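Local coordinates for diacylglycerol O-acyltransferase (Marinobacter hydrocarbonoclasticus, PDB 6CHJ), which probably acts as a wax ester synthase and diacylglycerol acyltransferase, passing an acyl group from acyl-CoA to diacylglycerol to give triacylglycerol and CoA, at residues L97-A102 / H118-L123; Q244-K249 / D440-G445; T413-S416 / V421-G424. All coordinates share one frame; numbering follows the deposited sequence.

Overall arrangement
Interaction 1 comes first along the chain, in the sheet of strands 82-86, 115-121 and 127-135, with helix 93-105 on one face. Interaction 3 lies in the other six-stranded sheet, and interaction 2 packs a helix on it. Their centres are about 10 Å apart; the centre of interaction 1 lies about 22 Å from that of interaction 2 and about 19 Å from that of interaction 3. Interaction 2 joins edge strand 239-247 to helix 437-453, and the hairpin of interaction 3 falls between these in sequence. On neighbouring strand 420-428, Phe-423 touches both Trp-246 and Leu-442. Interactions 2 and 3 thus tie a helix to this sheet, while interaction 1 packs one on the other.

Interaction 1 (L97-A102 / H118-L123); sequences LSFVSA and HLIEGL
The phenyl ring of Phe-99 has Ile-120 over one face and the imidazole of His-118 at its edge. Ile-120 CG1 makes a CH-pi contact, 4.1 Å from the centroid of the Phe-99 ring and 26° off the ring normal. It sits above the rim and not above the centre. Ile-120 CD1 reaches the same ring at 3.5 Å from Phe-99 CD2. At the edge, Phe-99 CZ meets His-118 ND1 at 3.6 Å. The two rings are oblique, with planes at 63° and centroids 5.9 Å apart. Phe-99 has CG anti to the backbone N (chi1 172°), which carries the ring away from the helix and over the strand. Ile-120 comes to meet it from the opposite direction.

No hydrogen bond crosses the contact. The imidazole is held from the strand side: ND1 bonds to Glu-85 and NE2 to Glu-116. These two bonds fix the ring's rotation, and the two carboxylates could favour a protonated imidazole. Leu-87 also packs on both Phe-99 and Ile-120. Both segments lie in the catalytic-domain part of the chain. Helix 93-105 thus packs on strand 115-121 within a beta-alpha-beta unit, whose first strand, 82-86, runs parallel beside 115-121 in a mixed sheet.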
loop_
_atom_site.group_PDB
_atom_site.type_symbol
_atom_site.label_atom_id
_atom_site.label_comp_id
_atom_site.label_asym_id
_atom_site.label_seq_id
_atom_site.Cartn_x
_atom_site.Cartn_y
_atom_site.Cartn_z
ATOM N N LEU B 97 8.348 12.475 -5.888
ATOM C CA LEU B 97 8.516 11.233 -6.617
ATOM C C LEU B 97 8.620 10.060 -5.663
ATOM O O LEU B 97 8.150 8.968 -6.002
ATOM C CB LEU B 97 9.740 11.299 -7.529
ATOM C CG LEU B 97 9.668 12.375 -8.625
ATOM C CD1 LEU B 97 10.909 12.345 -9.500
ATOM C CD2 LEU B 97 8.409 12.277 -9.479
ATOM N N SER B 98 9.207 10.284 -4.474
ATOM C CA SER B 98 9.224 9.257 -3.435
ATOM C C SER B 98 7.820 8.913 -3.001
ATOM O O SER B 98 7.514 7.738 -2.756
ATOM C CB SER B 98 10.029 9.713 -2.226
ATOM O OG SER B 98 11.191 10.403 -2.644
ATOM N N PHE B 99 6.954 9.922 -2.900
ATOM C CA PHE B 99 5.577 9.660 -2.506
ATOM C C PHE B 99 4.900 8.751 -3.523
ATOM O O PHE B 99 4.196 7.805 -3.152
ATOM C CB PHE B 99 4.784 10.967 -2.332
ATOM C CG PHE B 99 3.306 10.742 -2.103
ATOM C CD1 PHE B 99 2.796 10.635 -0.813
ATOM C CD2 PHE B 99 2.432 10.552 -3.184
ATOM C CE1 PHE B 99 1.434 10.376 -0.603
ATOM C CE2 PHE B 99 1.076 10.280 -2.979
ATOM C CZ PHE B 99 0.574 10.199 -1.680
ATOM N N VAL B 100 5.079 9.040 -4.814
ATOM C CA VAL B 100 4.413 8.232 -5.835
ATOM C C VAL B 100 5.002 6.820 -5.877
ATOM O O VAL B 100 4.273 5.842 -6.101
ATOM C CB VAL B 100 4.486 8.931 -7.209
ATOM C CG1 VAL B 100 3.903 8.031 -8.299
ATOM C CG2 VAL B 100 3.745 10.290 -7.159
ATOM N N SER B 101 6.304 6.683 -5.608
ATOM C CA SER B 101 6.952 5.373 -5.649
ATOM C C SER B 101 6.416 4.463 -4.542
ATOM O O SER B 101 6.110 3.286 -4.784
ATOM C CB SER B 101 8.470 5.547 -5.541
ATOM O OG SER B 101 8.948 6.546 -6.445
ATOM N N ALA B 102 6.278 5.008 -3.326
ATOM C CA ALA B 102 5.646 4.291 -2.218
ATOM C C ALA B 102 4.191 3.958 -2.525
ATOM O O ALA B 102 3.750 2.817 -2.353
ATOM C CB ALA B 102 5.733 5.132 -0.936
ATOM N N HIS B 118 -5.098 10.832 -5.032
ATOM C CA HIS B 118 -4.281 11.346 -3.943
ATOM C C HIS B 118 -3.966 12.811 -4.236
ATOM O O HIS B 118 -3.180 13.120 -5.142
ATOM C CB HIS B 118 -3.003 10.517 -3.797
ATOM C CG HIS B 118 -3.232 9.114 -3.315
ATOM N ND1 HIS B 118 -2.686 8.631 -2.143
ATOM C CD2 HIS B 118 -3.942 8.087 -3.852
ATOM C CE1 HIS B 118 -3.054 7.373 -1.973
ATOM N NE2 HIS B 118 -3.817 7.019 -2.996
ATOM N N LEU B 119 -4.570 13.715 -3.466
ATOM C CA LEU B 119 -4.236 15.129 -3.524
ATOM C C LEU B 119 -3.092 15.401 -2.552
ATOM O O LEU B 119 -3.245 15.232 -1.337
ATOM C CB LEU B 119 -5.465 15.981 -3.206
ATOM C CG LEU B 119 -5.312 17.497 -3.015
ATOM C CD1 LEU B 119 -4.798 18.113 -4.298
ATOM C CD2 LEU B 119 -6.650 18.145 -2.574
ATOM N N ILE B 120 -1.958 15.843 -3.086
ATOM C CA ILE B 120 -0.727 16.044 -2.325
ATOM C C ILE B 120 -0.492 17.543 -2.158
ATOM O O ILE B 120 -0.417 18.284 -3.150
ATOM C CB ILE B 120 0.478 15.385 -3.017
ATOM C CG1 ILE B 120 0.186 13.906 -3.365
ATOM C CG2 ILE B 120 1.732 15.537 -2.153
ATOM C CD1 ILE B 120 0.946 13.407 -4.595
ATOM N N GLU B 121 -0.360 17.984 -0.907
ATOM C CA GLU B 121 0.013 19.340 -0.529
ATOM C C GLU B 121 1.454 19.313 -0.038
ATOM O O GLU B 121 2.125 18.279 -0.079
ATOM C CB GLU B 121 -0.942 19.913 0.542
ATOM C CG GLU B 121 -0.663 19.455 1.999
ATOM C CD GLU B 121 -1.233 20.417 3.082
ATOM O OE1 GLU B 121 -2.181 21.176 2.789
ATOM O OE2 GLU B 121 -0.742 20.394 4.241
ATOM N N GLY B 122 1.939 20.474 0.406
ATOM C CA GLY B 122 3.309 20.606 0.863
ATOM C C GLY B 122 4.351 20.781 -0.223
ATOM O O GLY B 122 5.545 20.682 0.070
ATOM N N LEU B 123 3.956 21.021 -1.465
ATOM C CA LEU B 123 4.957 21.292 -2.488
ATOM C C LEU B 123 5.443 22.733 -2.350
ATOM O O LEU B 123 4.709 23.611 -1.890
ATOM C CB LEU B 123 4.391 21.021 -3.880
ATOM C CG LEU B 123 4.395 19.530 -4.264
ATOM C CD1 LEU B 123 3.206 18.745 -3.662
ATOM C CD2 LEU B 123 4.456 19.356 -5.765
#

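Interaction 2 (Q244-K249 / D440-G445); sequences QSWCLK and DYLEQG
This is a largely apolar strand-to-helix contact with one weak polar link beside the apolar part, made where edge strand 239-247 meets the C-terminal helix 437-453. One side chain, Trp-246, carries the strand side. Its six-membered ring meets Leu-442, with Trp-246 CH2 at 3.5 Å from Leu-442 CD1 and Trp-246 CZ2 at 3.7 Å from Leu-442 CB. The two side chains cross at about a right angle, and Leu-442 CD1 meets the indole obliquely.

The strand belongs to the catalytic-domain part of the chain and the helix to the C-terminal part, with 190 residues between the two segments.

The pyrrole side of the indole points to Glu-443. Trp-246 NE1 gives a weak hydrogen bond to Glu-443 OE1 at 2.6 Å, bent to 129° at the hydrogen. The carboxylate is nearly coplanar with the indole, 3° apart, and lies at its edge. Glu-443 CB is also in the ring plane there. The first bond of the Glu-443 side chain does not aim at the strand; the bend at chi2 (62°) brings OE1 to the indole. The same oxygen has a stronger partner in the salt bridge to Arg-250, on the helix that follows the strand.

Leu-439 and Leu-446 of the helix pack on Trp-246 as well. Within the strand, Gln-244 CG lies over one face of the indole, 3.6 Å above its plane, and Phe-423 meets Trp-246 edge-to-face.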
loop_
_atom_site.group_PDB
_atom_site.type_symbol
_atom_site.label_atom_id
_atom_site.label_comp_id
_atom_site.label_asym_id
_atom_site.label_seq_id
_atom_site.Cartn_x
_atom_site.Cartn_y
_atom_site.Cartn_z
ATOM N N GLN B 244 10.002 13.374 -15.625
ATOM C CA GLN B 244 10.618 14.635 -16.033
ATOM C C GLN B 244 10.067 15.047 -17.393
ATOM O O GLN B 244 9.591 14.211 -18.169
ATOM C CB GLN B 244 12.150 14.533 -16.087
ATOM C CG GLN B 244 12.911 15.827 -16.454
ATOM C CD GLN B 244 12.396 17.082 -15.737
ATOM O OE1 GLN B 244 11.319 17.619 -16.051
ATOM N NE2 GLN B 244 13.176 17.555 -14.764
ATOM N N SER B 245 10.130 16.349 -17.654
ATOM C CA SER B 245 9.672 16.971 -18.884
ATOM C C SER B 245 10.867 17.481 -19.675
ATOM O O SER B 245 11.867 17.923 -19.099
ATOM C CB SER B 245 8.728 18.146 -18.593
ATOM O OG SER B 245 7.449 17.714 -18.148
ATOM N N TRP B 246 10.751 17.427 -21.002
ATOM C CA TRP B 246 11.743 17.995 -21.909
ATOM C C TRP B 246 11.032 18.827 -22.967
ATOM O O TRP B 246 9.985 18.418 -23.485
ATOM C CB TRP B 246 12.592 16.903 -22.588
ATOM C CG TRP B 246 13.710 16.348 -21.732
ATOM C CD1 TRP B 246 14.993 16.749 -21.725
ATOM C CD2 TRP B 246 13.622 15.274 -20.781
ATOM N NE1 TRP B 246 15.730 15.990 -20.844
ATOM C CE2 TRP B 246 14.904 15.091 -20.236
ATOM C CE3 TRP B 246 12.581 14.457 -20.340
ATOM C CZ2 TRP B 246 15.180 14.135 -19.258
ATOM C CZ3 TRP B 246 12.852 13.502 -19.365
ATOM C CH2 TRP B 246 14.140 13.353 -18.833
ATOM N N CYS B 247 11.610 19.982 -23.310
ATOM C CA CYS B 247 10.923 20.890 -24.222
ATOM C C CYS B 247 10.895 20.325 -25.634
ATOM O O CYS B 247 11.919 19.880 -26.159
ATOM C CB CYS B 247 11.578 22.268 -24.246
ATOM S SG CYS B 247 10.830 23.281 -25.563
ATOM N N LEU B 248 9.721 20.387 -26.261
ATOM C CA LEU B 248 9.528 19.808 -27.589
ATOM C C LEU B 248 10.427 20.467 -28.642
ATOM O O LEU B 248 11.143 19.770 -29.375
ATOM C CB LEU B 248 8.057 19.932 -27.983
ATOM C CG LEU B 248 7.450 18.956 -28.976
ATOM C CD1 LEU B 248 8.121 17.593 -28.879
ATOM C CD2 LEU B 248 5.946 18.860 -28.735
ATOM N N LYS B 249 10.405 21.805 -28.751
ATOM C CA LYS B 249 11.158 22.430 -29.843
ATOM C C LYS B 249 12.652 22.232 -29.674
ATOM O O LYS B 249 13.387 22.165 -30.669
ATOM C CB LYS B 249 10.823 23.927 -29.991
ATOM C CG LYS B 249 11.829 24.697 -30.906
ATOM C CD LYS B 249 11.936 24.112 -32.359
ATOM C CE LYS B 249 13.278 24.483 -33.040
ATOM N NZ LYS B 249 13.555 23.731 -34.309
ATOM N N ASP B 440 18.895 12.134 -15.620
ATOM C CA ASP B 440 20.088 12.816 -16.100
ATOM C C ASP B 440 20.659 12.113 -17.318
ATOM O O ASP B 440 21.190 12.774 -18.214
ATOM C CB ASP B 440 21.145 12.886 -15.000
ATOM C CG ASP B 440 20.595 13.408 -13.697
ATOM O OD1 ASP B 440 20.072 14.546 -13.679
ATOM O OD2 ASP B 440 20.677 12.670 -12.691
ATOM N N TYR B 441 20.515 10.785 -17.389
ATOM C CA TYR B 441 21.041 10.046 -18.532
ATOM C C TYR B 441 20.215 10.308 -19.785
ATOM O O TYR B 441 20.767 10.370 -20.893
ATOM C CB TYR B 441 21.099 8.551 -18.220
ATOM C CG TYR B 441 21.950 8.190 -17.013
ATOM C CD1 TYR B 441 22.880 9.089 -16.493
ATOM C CD2 TYR B 441 21.828 6.938 -16.401
ATOM C CE1 TYR B 441 23.662 8.761 -15.398
ATOM C CE2 TYR B 441 22.609 6.601 -15.301
ATOM C CZ TYR B 441 23.522 7.527 -14.803
ATOM O OH TYR B 441 24.294 7.213 -13.709
ATOM N N LEU B 442 18.897 10.470 -19.641
ATOM C CA LEU B 442 18.100 10.897 -20.788
ATOM C C LEU B 442 18.531 12.283 -21.242
ATOM O O LEU B 442 18.668 12.541 -22.446
ATOM C CB LEU B 442 16.608 10.908 -20.459
ATOM C CG LEU B 442 15.846 9.612 -20.189
ATOM C CD1 LEU B 442 14.597 9.891 -19.312
ATOM C CD2 LEU B 442 15.469 8.900 -21.479
ATOM N N GLU B 443 18.748 13.187 -20.285
ATOM C CA GLU B 443 19.062 14.565 -20.628
ATOM C C GLU B 443 20.440 14.643 -21.272
ATOM O O GLU B 443 20.640 15.372 -22.246
ATOM C CB GLU B 443 18.944 15.446 -19.369
ATOM C CG GLU B 443 19.612 16.824 -19.448
ATOM C CD GLU B 443 19.021 17.730 -20.536
ATOM O OE1 GLU B 443 17.819 17.592 -20.859
ATOM O OE2 GLU B 443 19.765 18.587 -21.069
ATOM N N GLN B 444 21.377 13.838 -20.781
ATOM C CA GLN B 444 22.696 13.764 -21.379
ATOM C C GLN B 444 22.628 13.171 -22.795
ATOM O O GLN B 444 23.361 13.607 -23.699
ATOM C CB GLN B 444 23.603 12.950 -20.452
ATOM C CG GLN B 444 25.036 12.734 -20.936
ATOM C CD GLN B 444 25.673 11.489 -20.351
ATOM O OE1 GLN B 444 25.055 10.782 -19.545
ATOM N NE2 GLN B 444 26.910 11.203 -20.757
ATOM N N GLY B 445 21.737 12.189 -23.014
ATOM C CA GLY B 445 21.569 11.631 -24.350
ATOM C C GLY B 445 21.108 12.668 -25.361
ATOM O O GLY B 445 21.567 12.683 -26.507
#

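Interaction 3 (T413-S416 / V421-G424); sequences TLTS and VEFG
Gly-424 O is gripped twice by one residue, Thr-413. The backbone N of Thr-413 bonds to Gly-424 O at 2.7 Å, and Thr-413 OG1 bonds to the same oxygen at 2.9 Å. The two donors come from opposite faces of the carbonyl plane, both tilted from it. The hydroxyl gets there because OG1 stands between the backbone N and the carbonyl carbon (chi1 40°). The pair is closed by Gly-424 N to Thr-413 O at 2.6 Å.

Thr-415 and Glu-422 form the second hydrogen-bonded pair of the antiparallel ladder. Glu-422 N reaches Thr-415 O at 2.6 Å, and Thr-415 N returns a bond to Glu-422 O at 3.1 Å. The side chains of this pair touch too: Thr-415 CG2 lies 3.5 Å from Glu-422 CB. The carboxylate of Glu-422 then leads away to Met-398 N and Gln-420, while Thr-415 OG1 bonds to Val-381 O.

The other face of the hairpin is apolar along Leu-414 and Phe-423, a non-hydrogen-bonded pair. Leu-414 CD2 sits 3.3 Å from the centroid of the Phe-423 ring, 9° off the normal. This CH-pi contact is centred on the face, and the methyl is nearly equidistant from all six carbons. Val-421 CG1 lies on the same face, 4.2 Å from Leu-414 CD2.

Strands 410-417 and 420-428 make a beta hairpin in the interior of a mixed sheet, next to its outermost strand 239-247. Strand 376-380 flanks it beside 410-417, and strand 239-247 beside 420-428. Helix 262-280 covers the Leu-414 and Phe-423 face through Val-266, and strand 393-401 lies against the Thr-415 and Glu-422 face.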
loop_
_atom_site.group_PDB
_atom_site.type_symbol
_atom_site.label_atom_id
_atom_site.label_comp_id
_atom_site.label_asym_id
_atom_site.label_seq_id
_atom_site.Cartn_x
_atom_site.Cartn_y
_atom_site.Cartn_z
ATOM N N THR B 413 7.335 4.986 -20.007
ATOM C CA THR B 413 6.111 5.450 -20.633
ATOM C C THR B 413 6.185 6.939 -20.902
ATOM O O THR B 413 6.638 7.726 -20.061
ATOM C CB THR B 413 4.907 5.132 -19.792
ATOM O OG1 THR B 413 5.240 5.349 -18.412
ATOM C CG2 THR B 413 4.504 3.684 -20.004
ATOM N N LEU B 414 5.712 7.308 -22.083
ATOM C CA LEU B 414 5.904 8.630 -22.647
ATOM C C LEU B 414 4.589 9.198 -23.128
ATOM O O LEU B 414 3.702 8.475 -23.592
ATOM C CB LEU B 414 6.867 8.594 -23.796
ATOM C CG LEU B 414 8.214 8.385 -23.162
ATOM C CD1 LEU B 414 8.727 7.005 -23.388
ATOM C CD2 LEU B 414 9.093 9.403 -23.757
ATOM N N THR B 415 4.493 10.515 -23.016
ATOM C CA THR B 415 3.328 11.249 -23.467
ATOM C C THR B 415 3.793 12.663 -23.762
ATOM O O THR B 415 4.920 13.053 -23.429
ATOM C CB THR B 415 2.192 11.224 -22.425
ATOM O OG1 THR B 415 1.027 11.866 -22.962
ATOM C CG2 THR B 415 2.604 11.946 -21.179
ATOM N N SER B 416 2.923 13.427 -24.400
ATOM C CA SER B 416 3.225 14.818 -24.675
ATOM C C SER B 416 2.100 15.683 -24.137
ATOM O O SER B 416 0.938 15.258 -24.054
ATOM C CB SER B 416 3.447 15.080 -26.178
ATOM O OG SER B 416 2.445 14.471 -26.969
ATOM N N VAL B 421 7.527 17.015 -23.856
ATOM C CA VAL B 421 7.390 15.563 -23.906
ATOM C C VAL B 421 7.664 15.034 -22.502
ATOM O O VAL B 421 8.625 15.461 -21.844
ATOM C CB VAL B 421 8.329 14.936 -24.966
ATOM C CG1 VAL B 421 8.575 13.466 -24.705
ATOM C CG2 VAL B 421 7.724 15.101 -26.355
ATOM N N GLU B 422 6.808 14.130 -22.035
ATOM C CA GLU B 422 6.785 13.724 -20.634
ATOM C C GLU B 422 7.279 12.291 -20.497
ATOM O O GLU B 422 6.764 11.388 -21.173
ATOM C CB GLU B 422 5.365 13.838 -20.083
ATOM C CG GLU B 422 4.671 15.116 -20.524
ATOM C CD GLU B 422 5.064 16.270 -19.641
ATOM O OE1 GLU B 422 6.258 16.631 -19.650
ATOM O OE2 GLU B 422 4.194 16.811 -18.935
ATOM N N PHE B 423 8.272 12.085 -19.633
ATOM C CA PHE B 423 8.864 10.768 -19.427
ATOM C C PHE B 423 8.416 10.228 -18.078
ATOM O O PHE B 423 8.673 10.859 -17.049
ATOM C CB PHE B 423 10.393 10.816 -19.467
ATOM C CG PHE B 423 10.977 10.840 -20.852
ATOM C CD1 PHE B 423 11.677 9.742 -21.341
ATOM C CD2 PHE B 423 10.862 11.977 -21.652
ATOM C CE1 PHE B 423 12.255 9.767 -22.613
ATOM C CE2 PHE B 423 11.436 12.012 -22.928
ATOM C CZ PHE B 423 12.136 10.914 -23.402
ATOM N N GLY B 424 7.768 9.056 -18.085
ATOM C CA GLY B 424 7.509 8.331 -16.856
ATOM C C GLY B 424 8.227 6.994 -16.804
ATOM O O GLY B 424 7.879 6.070 -17.548
#